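Local coordinates for CsoZ (Staphylococcus aureus, PDB 6FF1), which probably serves as a small copper metallochaperone in cellular copper homeostasis, binding the metal through a heavy-metal-associated domain, at residues E59-D62 with K66-F69; Q33-I38 with Q42-Y47; S26-V31 with L53-K58. One frame throughout, in Å; residues are numbered along the deposited sequence.

How the interactions relate
The three contacts belong to one small ferredoxin-like domain, a four-stranded antiparallel sheet packed against two helices. Interaction 2 zips strands 31-36 and 42-47 into a hairpin, and along the chain it is nested inside the loop closed by interaction 3, which brings the loop after helix 15-26, and the first residue of strand 31-36, against helix 53-62. Interaction 1 follows, folding the C-terminal strand back on that second helix. Their centres lie about 11 to 13 Å apart. Interactions 1 and 3 share helix 53-62 and touch where I67 and F69 pack on E57; Y47 connects interaction 2 to I56 and L53 of interaction 3. Loop-to-helix, strand-to-strand and helix-to-strand contacts thus surround one small domain, interactions 1 and 2 on opposite sides of its centre.

Interaction 1. Residues E59-D62 with K66-F69; sequences EIYD and KIVF
Y61, in the last turn of helix 53-62, and K66, the first residue of strand 66-68, bring their backbones to within 5.9 Å, CA to CA, because three residues suffice to turn the chain from helix into strand. The tyrosine reaches along the strand and carries most of the contact. Its hydroxyl accepts the backbone N-H of I67, with Y61 OH 3.0 Å from I67 N and a moderately bent angle of 149° at the hydrogen. That amide lies on the outer side of the strand, since K66 and V68 are the residues whose backbones bond to strand 3-10; a side chain with a distant polar tip suits the task of meeting it. The aromatic part of Y61 is gripped by aliphatic carbon. CD1 of I67 sits at the ring edge, in its plane, 3.6 Å from CE1. On the other side of the hydroxyl, K66 CD comes 3.6 Å from Y61 CE2; a bend at chi2 (-67°) folds the lysine chain across the tyrosine at about a right angle, so that a residue with a charged end still gives its methylenes to packing. F69 adds its ring, with CE2 3.6 Å from Y61 OH, while one face of that ring rests on CG2 of I67. Deeper in, I60 CG2 meets I67 CG1 at 3.9 Å, two branched chains crossing nearly perpendicularly, a buried isoleucine meeting one at the margin of the core. The helix-to-strand junction therefore runs from buried I60 through I67 to the partly exposed Y61. I60 continues inward onto I7 and T9 of strand 3-10 and onto L21 and I25 of helix 15-26, whereas I67 leans on I7 and E57, joining the last strand to the sheet and to helix 53-62.

Interaction 2. Residues Q33-I38 with Q42-Y47; sequences QVNINI and QVTVSY
The side-chain amide of Q33 turns its oxygen toward S46, with OE1 3.4 Å from S46 CB, and the amide of N35, two residues further along the strand, directs OD1 to a water. These flat polar groups lie along a beta hairpin, the pairing of strands 31-36 and 42-47 within the ferredoxin-like fold. The strand axes are 4.7 Å apart and nearly exactly antiparallel, at 176°. N35 and T44 form a hydrogen-bonded pair: N35 N gives to T44 O at 2.9 Å, and T44 N returns a bond to N35 O. S46 N to Q33 O and N37 N to Q42 O continue the pattern at either side, and CA-H...O contacts fill in between, as from V45 CA to Q33 O. V34 with V45 and I36 with V43 are the non-hydrogen-bonded pairs, and all four project to the face covered by helix 15-26, on which V34 touches I25 and I36 touches L21. Beta-branched residues suit both extended backbone and hydrophobic face. I36 and V43 run next to each other in a common direction, with I36 CG1 3.9 Å from V43 CG2. The first torsion of V43 (chi1 174°) puts CG1 anti to the backbone N, and CG2 comes to rest beside that N, on the isoleucine's side. V34 CG2 and V45 CG1 meet more loosely, at 4.3 Å. The face bearing N35 and T44 is polar: asparagine and threonine there can answer to solvent. Beyond the strands, N37 OD1 accepts from D40 N in the connecting turn. Q42 O does double duty, receiving N37 N along a nearly straight N-H line of 173° while the water that meets N35 OD1 also lies 2.8 Å from Q42 O.

Interaction 3. Residues S26-V31 with L53-K58; sequences SNMIGV and LNSIEK
M28 O accepts the backbone N-H of V31 at 3.0 Å, the bond that closes a type II beta turn and sets both side chains toward helix 53-62. G30 holds the third position of this turn with phi at +97°; having no side chain, it avoids the collision with the carbonyl O of I29 that such an angle would otherwise bring. The contact is then made by two side chains from the turn against two from the helix, through van der Waals packing. M28 is the longer arm. Its chain is extended through chi2 and bends at chi3 (68°), which curls the terminal methyl onto the helix surface: M28 CE lies 3.4 Å from S55 OG and also approaches the S55 carbonyl O, at 3.7 Å. The same methyl is 4.0 Å from I56 CG1, and SD passes alongside at 4.2 Å from that carbon, so methionine and isoleucine run obliquely past one another. A flexible, unbranched thioether suits this place, since it can follow an uneven surface made of a serine, backbone and a branched chain. S55, small, lets the methyl come close to the helix. V31 and I56 approach differently, tip to tip, with V31 CG2 4.0 Å from I56 CD1. With chi1 of -65°, I56 CG1 stands beside its backbone N, and the CD1 at its end extends the chain toward the valine. The contact thus bridges the loop after helix 15-26 and the start of helix 53-62. V31 also packs on I25 and on A51, while I56 reaches I25, I7 of strand 3-10 and Y47; the tyrosine, on strand 42-47, touches both V31 and I56, so that two helices and the sheet meet here in one hydrophobic cluster.

Interaction 1. Residues E59-D62 with K66-F69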
ATOM      1  N   GLU A  59      -1.858   5.892  -4.507  1.00 13.56           N
ATOM      2  CA  GLU A  59      -0.943   6.425  -3.493  1.00 15.31           C
ATOM      3  C   GLU A  59       0.455   5.866  -3.637  1.00 13.20           C
ATOM      4  O   GLU A  59       1.445   6.600  -3.524  1.00 15.00           O
ATOM      5  CB  GLU A  59      -1.461   6.150  -2.104  1.00 14.71           C
ATOM      6  CG  GLU A  59      -0.565   6.672  -0.993  1.00 16.10           C
ATOM      7  CD  GLU A  59      -0.348   8.162  -1.018  1.00 19.13           C
ATOM      8  OE1 GLU A  59      -1.253   8.914  -1.405  1.00 20.74           O
ATOM      9  OE2 GLU A  59       0.690   8.677  -0.546  1.00 19.56           O
ATOM     10  N   ILE A  60       0.534   4.576  -3.957  1.00 12.50           N
ATOM     11  CA  ILE A  60       1.844   3.953  -4.234  1.00 12.06           C
ATOM     12  C   ILE A  60       2.545   4.661  -5.345  1.00 11.98           C
ATOM     13  O   ILE A  60       3.722   4.972  -5.263  1.00 14.10           O
ATOM     14  CB  ILE A  60       1.678   2.466  -4.403  1.00 12.21           C
ATOM     15  CG1 ILE A  60       1.167   1.844  -3.104  1.00 12.44           C
ATOM     16  CG2 ILE A  60       2.961   1.798  -4.883  1.00 12.99           C
ATOM     17  CD1 ILE A  60       0.680   0.383  -3.244  1.00 11.91           C
ATOM     18  N   TYR A  61       1.833   4.856  -6.458  1.00 12.72           N
ATOM     19  CA  TYR A  61       2.386   5.545  -7.587  1.00 14.02           C
ATOM     20  C   TYR A  61       2.733   7.006  -7.287  1.00 15.23           C
ATOM     21  O   TYR A  61       3.759   7.533  -7.744  1.00 17.30           O
ATOM     22  CB  TYR A  61       1.448   5.449  -8.810  1.00 14.09           C
ATOM     23  CG  TYR A  61       1.750   4.239  -9.627  1.00 14.45           C
ATOM     24  CD1 TYR A  61       1.409   2.994  -9.163  1.00 15.11           C
ATOM     25  CD2 TYR A  61       2.453   4.326 -10.793  1.00 16.93           C
ATOM     26  CE1 TYR A  61       1.757   1.866  -9.864  1.00 15.76           C
ATOM     27  CE2 TYR A  61       2.777   3.187 -11.520  1.00 16.83           C
ATOM     28  CZ  TYR A  61       2.467   1.969 -11.015  1.00 15.50           C
ATOM     29  OH  TYR A  61       2.823   0.795 -11.650  1.00 17.14           O
ATOM     30  N   ASP A  62       1.872   7.671  -6.538  1.00 14.87           N
ATOM     31  CA  ASP A  62       2.142   9.073  -6.189  1.00 17.24           C
ATOM     32  C   ASP A  62       3.413   9.263  -5.392  1.00 17.41           C
ATOM     33  O   ASP A  62       4.073  10.307  -5.472  1.00 21.88           O
ATOM     34  CB  ASP A  62       0.962   9.677  -5.429  1.00 19.31           C
ATOM     35  CG  ASP A  62      -0.242   9.947  -6.325  1.00 23.78           C
ATOM     36  OD1 ASP A  62      -0.115   9.871  -7.572  1.00 26.26           O
ATOM     37  OD2 ASP A  62      -1.288  10.221  -5.737  1.00 28.77           O
ATOM     38  N   LYS A  66       6.394   1.671  -8.226  1.00 13.67           N
ATOM     39  CA  LYS A  66       5.670   0.945  -9.298  1.00 14.19           C
ATOM     40  C   LYS A  66       5.069  -0.296  -8.737  1.00 12.93           C
ATOM     41  O   LYS A  66       5.440  -0.763  -7.668  1.00 14.07           O
ATOM     42  CB  LYS A  66       6.606   0.638 -10.439  1.00 16.90           C
ATOM     43  CG  LYS A  66       7.301   1.836 -11.009  1.00 19.31           C
ATOM     44  CD  LYS A  66       6.359   2.776 -11.702  1.00 20.02           C
ATOM     45  CE  LYS A  66       7.027   4.082 -12.161  1.00 28.69           C
ATOM     46  NZ  LYS A  66       8.110   3.772 -13.128  1.00 33.42           N
ATOM     47  N   ILE A  67       4.172  -0.874  -9.530  1.00 12.69           N
ATOM     48  CA  ILE A  67       3.441  -2.045  -9.197  1.00 12.28           C
ATOM     49  C   ILE A  67       3.537  -3.030 -10.341  1.00 11.56           C
ATOM     50  O   ILE A  67       3.491  -2.625 -11.490  1.00 13.49           O
ATOM     51  CB  ILE A  67       1.982  -1.748  -8.823  1.00 12.81           C
ATOM     52  CG1 ILE A  67       1.952  -0.869  -7.572  1.00 13.05           C
ATOM     53  CG2 ILE A  67       1.187  -3.010  -8.599  1.00 14.44           C
ATOM     54  CD1 ILE A  67       0.569  -0.344  -7.273  1.00 16.30           C
ATOM     55  N   VAL A  68       3.667  -4.276 -10.008  1.00 11.28           N
ATOM     56  CA  VAL A  68       3.483  -5.359 -10.943  1.00 11.86           C
ATOM     57  C   VAL A  68       2.024  -5.737 -10.905  1.00 12.16           C
ATOM     58  O   VAL A  68       1.532  -6.191  -9.900  1.00 14.04           O
ATOM     59  CB  VAL A  68       4.393  -6.566 -10.654  1.00 12.82           C
ATOM     60  CG1 VAL A  68       4.225  -7.602 -11.722  1.00 13.22           C
ATOM     61  CG2 VAL A  68       5.829  -6.138 -10.585  1.00 14.79           C
ATOM     62  N   PHE A  69       1.380  -5.609 -12.066  1.00 13.25           N
ATOM     63  CA  PHE A  69      -0.006  -5.996 -12.210  1.00 15.85           C
ATOM     64  C   PHE A  69      -0.192  -7.395 -12.786  1.00 18.69           C
ATOM     65  O   PHE A  69      -1.314  -7.892 -12.760  1.00 22.20           O
ATOM     66  CB  PHE A  69      -0.749  -4.979 -13.087  1.00 15.38           C
ATOM     67  CG  PHE A  69      -0.719  -3.559 -12.511  1.00 15.05           C
ATOM     68  CD1 PHE A  69      -1.428  -3.234 -11.386  1.00 19.25           C
ATOM     69  CD2 PHE A  69       0.012  -2.561 -13.087  1.00 16.71           C
ATOM     70  CE1 PHE A  69      -1.371  -1.966 -10.851  1.00 18.10           C
ATOM     71  CE2 PHE A  69       0.080  -1.295 -12.577  1.00 17.90           C
ATOM     72  CZ  PHE A  69      -0.649  -0.994 -11.457  1.00 17.18           C
TER

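Interaction 2. Residues Q33-I38 with Q42-Y47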
ATOM      1  N   GLN A  33      -5.760  -2.743   8.096  1.00 17.28           N
ATOM      2  CA  GLN A  33      -4.454  -3.360   8.295  1.00 17.05           C
ATOM      3  C   GLN A  33      -3.565  -3.070   7.074  1.00 16.04           C
ATOM      4  O   GLN A  33      -3.994  -3.218   5.923  1.00 16.68           O
ATOM      5  CB  GLN A  33      -4.622  -4.848   8.554  1.00 20.66           C
ATOM      6  CG  GLN A  33      -5.342  -5.215   9.879  1.00 25.81           C
ATOM      7  CD  GLN A  33      -6.801  -5.572   9.735  1.00 27.98           C
ATOM      8  OE1 GLN A  33      -7.512  -4.942   8.980  1.00 26.96           O
ATOM      9  NE2 GLN A  33      -7.259  -6.571  10.456  1.00 37.94           N
ATOM     10  N   VAL A  34      -2.304  -2.725   7.302  1.00 14.53           N
ATOM     11  CA  VAL A  34      -1.334  -2.517   6.254  1.00 14.39           C
ATOM     12  C   VAL A  34       0.022  -3.062   6.714  1.00 14.30           C
ATOM     13  O   VAL A  34       0.421  -2.787   7.836  1.00 18.25           O
ATOM     14  CB  VAL A  34      -1.115  -1.036   5.910  1.00 17.12           C
ATOM     15  CG1 VAL A  34      -0.026  -0.833   4.850  1.00 17.62           C
ATOM     16  CG2 VAL A  34      -2.413  -0.381   5.507  1.00 17.72           C
ATOM     17  N   ASN A  35       0.672  -3.836   5.877  1.00 13.50           N
ATOM     18  CA  ASN A  35       2.034  -4.275   6.134  1.00 14.67           C
ATOM     19  C   ASN A  35       2.837  -4.195   4.883  1.00 12.72           C
ATOM     20  O   ASN A  35       2.363  -4.640   3.844  1.00 15.12           O
ATOM     21  CB  ASN A  35       2.081  -5.722   6.615  1.00 17.82           C
ATOM     22  CG  ASN A  35       3.464  -6.178   6.892  1.00 26.22           C
ATOM     23  OD1 ASN A  35       4.090  -6.886   6.081  1.00 30.47           O
ATOM     24  ND2 ASN A  35       3.955  -5.746   8.025  1.00 27.20           N
ATOM     25  N   ILE A  36       4.037  -3.660   4.963  1.00 13.04           N
ATOM     26  CA  ILE A  36       4.926  -3.556   3.858  1.00 12.89           C
ATOM     27  C   ILE A  36       6.193  -4.339   4.172  1.00 13.87           C
ATOM     28  O   ILE A  36       6.826  -4.090   5.171  1.00 17.15           O
ATOM     29  CB  ILE A  36       5.258  -2.155   3.531  1.00 17.31           C
ATOM     30  CG1 ILE A  36       3.947  -1.352   3.310  1.00 17.37           C
ATOM     31  CG2 ILE A  36       6.190  -2.093   2.343  1.00 18.58           C
ATOM     32  CD1 ILE A  36       4.125   0.058   2.810  1.00 20.83           C
ATOM     33  N   ASN A  37       6.533  -5.280   3.307  1.00 13.12           N
ATOM     34  CA  ASN A  37       7.758  -6.061   3.423  1.00 13.71           C
ATOM     35  C   ASN A  37       8.803  -5.426   2.557  1.00 13.41           C
ATOM     36  O   ASN A  37       8.727  -5.432   1.325  1.00 14.61           O
ATOM     37  CB  ASN A  37       7.483  -7.480   3.025  1.00 16.16           C
ATOM     38  CG  ASN A  37       8.688  -8.406   3.162  1.00 18.54           C
ATOM     39  OD1 ASN A  37       9.783  -8.061   2.795  1.00 20.05           O
ATOM     40  ND2 ASN A  37       8.434  -9.621   3.580  1.00 24.19           N
ATOM     41  N   ILE A  38       9.846  -4.871   3.192  1.00 14.55           N
ATOM     42  CA  ILE A  38      10.844  -4.165   2.434  1.00 14.78           C
ATOM     43  C   ILE A  38      11.697  -5.063   1.549  1.00 15.84           C
ATOM     44  O   ILE A  38      12.224  -4.605   0.533  1.00 17.90           O
ATOM     45  CB  ILE A  38      11.730  -3.317   3.407  1.00 14.98           C
ATOM     46  CG1 ILE A  38      12.492  -2.228   2.667  1.00 16.34           C
ATOM     47  CG2 ILE A  38      12.654  -4.172   4.212  1.00 14.74           C
ATOM     48  CD1 ILE A  38      13.187  -1.280   3.610  1.00 17.15           C
ATOM     49  N   GLN A  42       6.175  -6.490  -1.064  1.00 11.23           N
ATOM     50  CA  GLN A  42       4.774  -6.800  -0.940  1.00 11.75           C
ATOM     51  C   GLN A  42       4.122  -5.911   0.070  1.00 11.98           C
ATOM     52  O   GLN A  42       4.562  -5.814   1.216  1.00 13.43           O
ATOM     53  CB  GLN A  42       4.593  -8.253  -0.531  1.00 14.72           C
ATOM     54  CG  GLN A  42       5.021  -9.176  -1.680  1.00 19.12           C
ATOM     55  CD  GLN A  42       4.955 -10.628  -1.274  1.00 23.33           C
ATOM     56  OE1 GLN A  42       4.187 -10.974  -0.399  1.00 27.78           O
ATOM     57  NE2 GLN A  42       5.737 -11.465  -1.939  1.00 27.40           N
ATOM     58  N   VAL A  43       3.001  -5.327  -0.361  1.00 12.54           N
ATOM     59  CA  VAL A  43       2.176  -4.487   0.473  1.00 12.71           C
ATOM     60  C   VAL A  43       0.896  -5.215   0.674  1.00 13.04           C
ATOM     61  O   VAL A  43       0.145  -5.462  -0.290  1.00 15.92           O
ATOM     62  CB  VAL A  43       1.946  -3.121  -0.199  1.00 14.50           C
ATOM     63  CG1 VAL A  43       0.960  -2.280   0.587  1.00 16.38           C
ATOM     64  CG2 VAL A  43       3.247  -2.401  -0.423  1.00 16.57           C
ATOM     65  N   THR A  44       0.616  -5.657   1.879  1.00 12.76           N
ATOM     66  CA  THR A  44      -0.645  -6.335   2.175  0.50 13.33           C
ATOM     67  C   THR A  44      -1.567  -5.380   2.848  1.00 12.86           C
ATOM     68  O   THR A  44      -1.172  -4.695   3.804  1.00 14.69           O
ATOM     69  CB  THR A  44      -0.510  -7.582   3.071  0.50 15.94           C
ATOM     70  OG1 THR A  44       0.149  -7.247   4.295  0.50 21.61           O
ATOM     71  CG2 THR A  44       0.282  -8.661   2.344  0.50 16.96           C
ATOM     72  N   VAL A  45      -2.805  -5.329   2.380  1.00 12.85           N
ATOM     73  CA  VAL A  45      -3.746  -4.325   2.811  1.00 12.37           C
ATOM     74  C   VAL A  45      -5.098  -4.980   2.996  1.00 12.38           C
ATOM     75  O   VAL A  45      -5.523  -5.754   2.171  1.00 14.38           O
ATOM     76  CB  VAL A  45      -3.803  -3.192   1.810  1.00 14.76           C
ATOM     77  CG1 VAL A  45      -2.595  -2.353   1.678  1.00 22.92           C
ATOM     78  CG2 VAL A  45      -4.173  -3.629   0.446  1.00 16.50           C
ATOM     79  N   SER A  46      -5.799  -4.590   4.061  1.00 12.71           N
ATOM     80  CA  SER A  46      -7.194  -4.917   4.287  1.00 12.83           C
ATOM     81  C   SER A  46      -7.981  -3.630   4.286  1.00 12.07           C
ATOM     82  O   SER A  46      -7.605  -2.640   4.935  1.00 13.45           O
ATOM     83  CB  SER A  46      -7.391  -5.612   5.625  1.00 17.07           C
ATOM     84  OG  SER A  46      -6.680  -6.801   5.631  1.00 22.99           O
ATOM     85  N   TYR A  47      -9.044  -3.597   3.476  1.00 12.34           N
ATOM     86  CA  TYR A  47      -9.701  -2.335   3.244  1.00 13.80           C
ATOM     87  C   TYR A  47     -11.151  -2.546   2.803  1.00 13.44           C
ATOM     88  O   TYR A  47     -11.539  -3.606   2.353  1.00 16.37           O
ATOM     89  CB  TYR A  47      -8.984  -1.552   2.130  1.00 13.22           C
ATOM     90  CG  TYR A  47      -8.968  -2.245   0.801  1.00 12.87           C
ATOM     91  CD1 TYR A  47      -8.003  -3.151   0.514  1.00 14.11           C
ATOM     92  CD2 TYR A  47      -9.963  -2.053  -0.144  1.00 14.25           C
ATOM     93  CE1 TYR A  47      -8.020  -3.894  -0.666  1.00 15.26           C
ATOM     94  CE2 TYR A  47      -9.964  -2.756  -1.306  1.00 15.17           C
ATOM     95  CZ  TYR A  47      -8.985  -3.656  -1.583  1.00 15.28           C
ATOM     96  OH  TYR A  47      -9.037  -4.347  -2.791  1.00 17.55           O
TER
HETATM   97  O   HOH W   1       3.414  -7.583   3.119  1.00 22.49           O

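Interaction 3. Residues S26-V31 with L53-K58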
ATOM      1  N   SER A  26      -2.389   3.579   5.377  1.00 11.93           N
ATOM      2  CA  SER A  26      -3.167   3.219   6.537  1.00 12.53           C
ATOM      3  C   SER A  26      -4.206   4.293   6.851  1.00 12.54           C
ATOM      4  O   SER A  26      -5.269   3.975   7.330  1.00 13.47           O
ATOM      5  CB  SER A  26      -2.296   3.100   7.795  1.00 14.24           C
ATOM      6  OG  SER A  26      -1.478   1.967   7.685  1.00 16.15           O
ATOM      7  N   ASN A  27      -3.859   5.527   6.659  1.00 11.87           N
ATOM      8  CA  ASN A  27      -4.730   6.639   7.000  1.00 14.27           C
ATOM      9  C   ASN A  27      -5.796   6.977   5.996  1.00 14.05           C
ATOM     10  O   ASN A  27      -6.681   7.803   6.266  1.00 15.52           O
ATOM     11  CB  ASN A  27      -3.932   7.876   7.385  1.00 14.76           C
ATOM     12  CG  ASN A  27      -3.165   7.667   8.721  1.00 16.18           C
ATOM     13  OD1 ASN A  27      -3.411   6.724   9.455  1.00 18.74           O
ATOM     14  ND2 ASN A  27      -2.226   8.517   8.950  1.00 20.01           N
ATOM     15  N   MET A  28      -5.785   6.280   4.853  1.00 12.41           N
ATOM     16  CA  MET A  28      -6.907   6.384   3.959  1.00 12.72           C
ATOM     17  C   MET A  28      -8.137   5.823   4.648  1.00 12.65           C
ATOM     18  O   MET A  28      -8.098   4.782   5.286  1.00 12.56           O
ATOM     19  CB  MET A  28      -6.628   5.583   2.686  1.00 13.84           C
ATOM     20  CG  MET A  28      -5.517   6.152   1.884  1.00 14.94           C
ATOM     21  SD  MET A  28      -5.098   5.052   0.498  1.00 16.65           S
ATOM     22  CE  MET A  28      -6.474   5.171  -0.486  1.00 22.12           C
ATOM     23  N   ILE A  29      -9.258   6.547   4.521  1.00 12.90           N
ATOM     24  CA  ILE A  29     -10.487   6.047   5.100  1.00 13.02           C
ATOM     25  C   ILE A  29     -10.852   4.707   4.488  1.00 12.40           C
ATOM     26  O   ILE A  29     -10.838   4.575   3.276  1.00 13.95           O
ATOM     27  CB  ILE A  29     -11.629   7.027   4.987  1.00 14.67           C
ATOM     28  CG1 ILE A  29     -11.272   8.332   5.686  1.00 17.25           C
ATOM     29  CG2 ILE A  29     -12.904   6.408   5.565  1.00 14.58           C
ATOM     30  CD1 ILE A  29     -11.118   8.249   7.157  1.00 19.35           C
ATOM     31  N   GLY A  30     -11.132   3.715   5.325  1.00 12.05           N
ATOM     32  CA  GLY A  30     -11.457   2.378   4.863  1.00 12.36           C
ATOM     33  C   GLY A  30     -10.310   1.414   4.859  1.00 12.08           C
ATOM     34  O   GLY A  30     -10.534   0.223   4.703  1.00 13.10           O
ATOM     35  N   VAL A  31      -9.079   1.942   4.981  1.00 11.61           N
ATOM     36  CA  VAL A  31      -7.919   1.043   5.039  1.00 11.13           C
ATOM     37  C   VAL A  31      -7.626   0.735   6.504  1.00 11.58           C
ATOM     38  O   VAL A  31      -7.369   1.648   7.276  1.00 12.66           O
ATOM     39  CB  VAL A  31      -6.682   1.649   4.376  1.00 11.55           C
ATOM     40  CG1 VAL A  31      -5.516   0.680   4.567  1.00 13.18           C
ATOM     41  CG2 VAL A  31      -6.949   1.899   2.890  1.00 12.91           C
ATOM     42  N   LEU A  53      -8.830  -0.767  -4.396  1.00 13.32           N
ATOM     43  CA  LEU A  53      -7.478  -1.096  -4.849  1.00 13.28           C
ATOM     44  C   LEU A  53      -6.909   0.042  -5.638  1.00 13.84           C
ATOM     45  O   LEU A  53      -5.728   0.398  -5.526  1.00 14.05           O
ATOM     46  CB  LEU A  53      -7.500  -2.386  -5.641  1.00 14.63           C
ATOM     47  CG  LEU A  53      -6.154  -2.898  -6.085  1.00 15.36           C
ATOM     48  CD1 LEU A  53      -5.278  -3.182  -4.922  1.00 16.60           C
ATOM     49  CD2 LEU A  53      -6.308  -4.139  -6.949  1.00 17.92           C
ATOM     50  N   ASN A  54      -7.707   0.616  -6.554  1.00 12.68           N
ATOM     51  CA  ASN A  54      -7.186   1.655  -7.374  1.00 13.60           C
ATOM     52  C   ASN A  54      -6.662   2.857  -6.600  1.00 13.11           C
ATOM     53  O   ASN A  54      -5.650   3.462  -6.955  1.00 13.90           O
ATOM     54  CB  ASN A  54      -8.197   2.112  -8.443  1.00 14.59           C
ATOM     55  CG  ASN A  54      -8.322   1.127  -9.578  1.00 18.30           C
ATOM     56  OD1 ASN A  54      -7.634   0.115  -9.646  1.00 21.12           O
ATOM     57  ND2 ASN A  54      -9.284   1.400 -10.453  1.00 21.65           N
ATOM     58  N   SER A  55      -7.398   3.256  -5.572  1.00 13.99           N
ATOM     59  CA  SER A  55      -6.981   4.446  -4.791  1.00 14.23           C
ATOM     60  C   SER A  55      -5.725   4.118  -3.946  1.00 13.13           C
ATOM     61  O   SER A  55      -4.880   4.972  -3.798  1.00 14.18           O
ATOM     62  CB  SER A  55      -8.118   4.983  -3.913  1.00 17.18           C
ATOM     63  OG  SER A  55      -8.578   4.067  -2.906  1.00 19.04           O
ATOM     64  N   ILE A  56      -5.615   2.891  -3.456  1.00 12.40           N
ATOM     65  CA  ILE A  56      -4.390   2.485  -2.742  1.00 12.45           C
ATOM     66  C   ILE A  56      -3.208   2.496  -3.679  1.00 11.99           C
ATOM     67  O   ILE A  56      -2.133   2.992  -3.390  1.00 13.41           O
ATOM     68  CB  ILE A  56      -4.624   1.145  -2.104  1.00 12.42           C
ATOM     69  CG1 ILE A  56      -5.686   1.237  -1.029  1.00 13.55           C
ATOM     70  CG2 ILE A  56      -3.328   0.613  -1.512  1.00 13.45           C
ATOM     71  CD1 ILE A  56      -6.209  -0.103  -0.540  1.00 15.03           C
ATOM     72  N   GLU A  57      -3.430   1.902  -4.859  1.00 12.39           N
ATOM     73  CA  GLU A  57      -2.383   1.889  -5.859  1.00 12.23           C
ATOM     74  C   GLU A  57      -1.956   3.269  -6.324  1.00 11.62           C
ATOM     75  O   GLU A  57      -0.789   3.513  -6.563  1.00 12.35           O
ATOM     76  CB  GLU A  57      -2.787   0.985  -7.034  1.00 12.69           C
ATOM     77  CG  GLU A  57      -2.901  -0.462  -6.535  1.00 14.84           C
ATOM     78  CD  GLU A  57      -3.213  -1.443  -7.584  1.00 18.34           C
ATOM     79  OE1 GLU A  57      -3.942  -1.038  -8.568  1.00 18.57           O
ATOM     80  OE2 GLU A  57      -2.690  -2.574  -7.460  1.00 22.31           O
ATOM     81  N   LYS A  58      -2.920   4.177  -6.422  1.00 12.55           N
ATOM     82  CA  LYS A  58      -2.588   5.517  -6.807  1.00 13.44           C
ATOM     83  C   LYS A  58      -1.630   6.140  -5.784  1.00 14.08           C
ATOM     84  O   LYS A  58      -0.716   6.860  -6.158  1.00 15.22           O
ATOM     85  CB  LYS A  58      -3.850   6.343  -6.946  1.00 14.80           C
ATOM     86  CG  LYS A  58      -3.580   7.807  -7.234  1.00 19.31           C
ATOM     87  CD  LYS A  58      -4.832   8.637  -7.479  1.00 21.87           C
ATOM     88  CE  LYS A  58      -4.490  10.032  -7.990  1.00 30.72           C
ATOM     89  NZ  LYS A  58      -3.823  10.873  -6.986  1.00 39.06           N
TER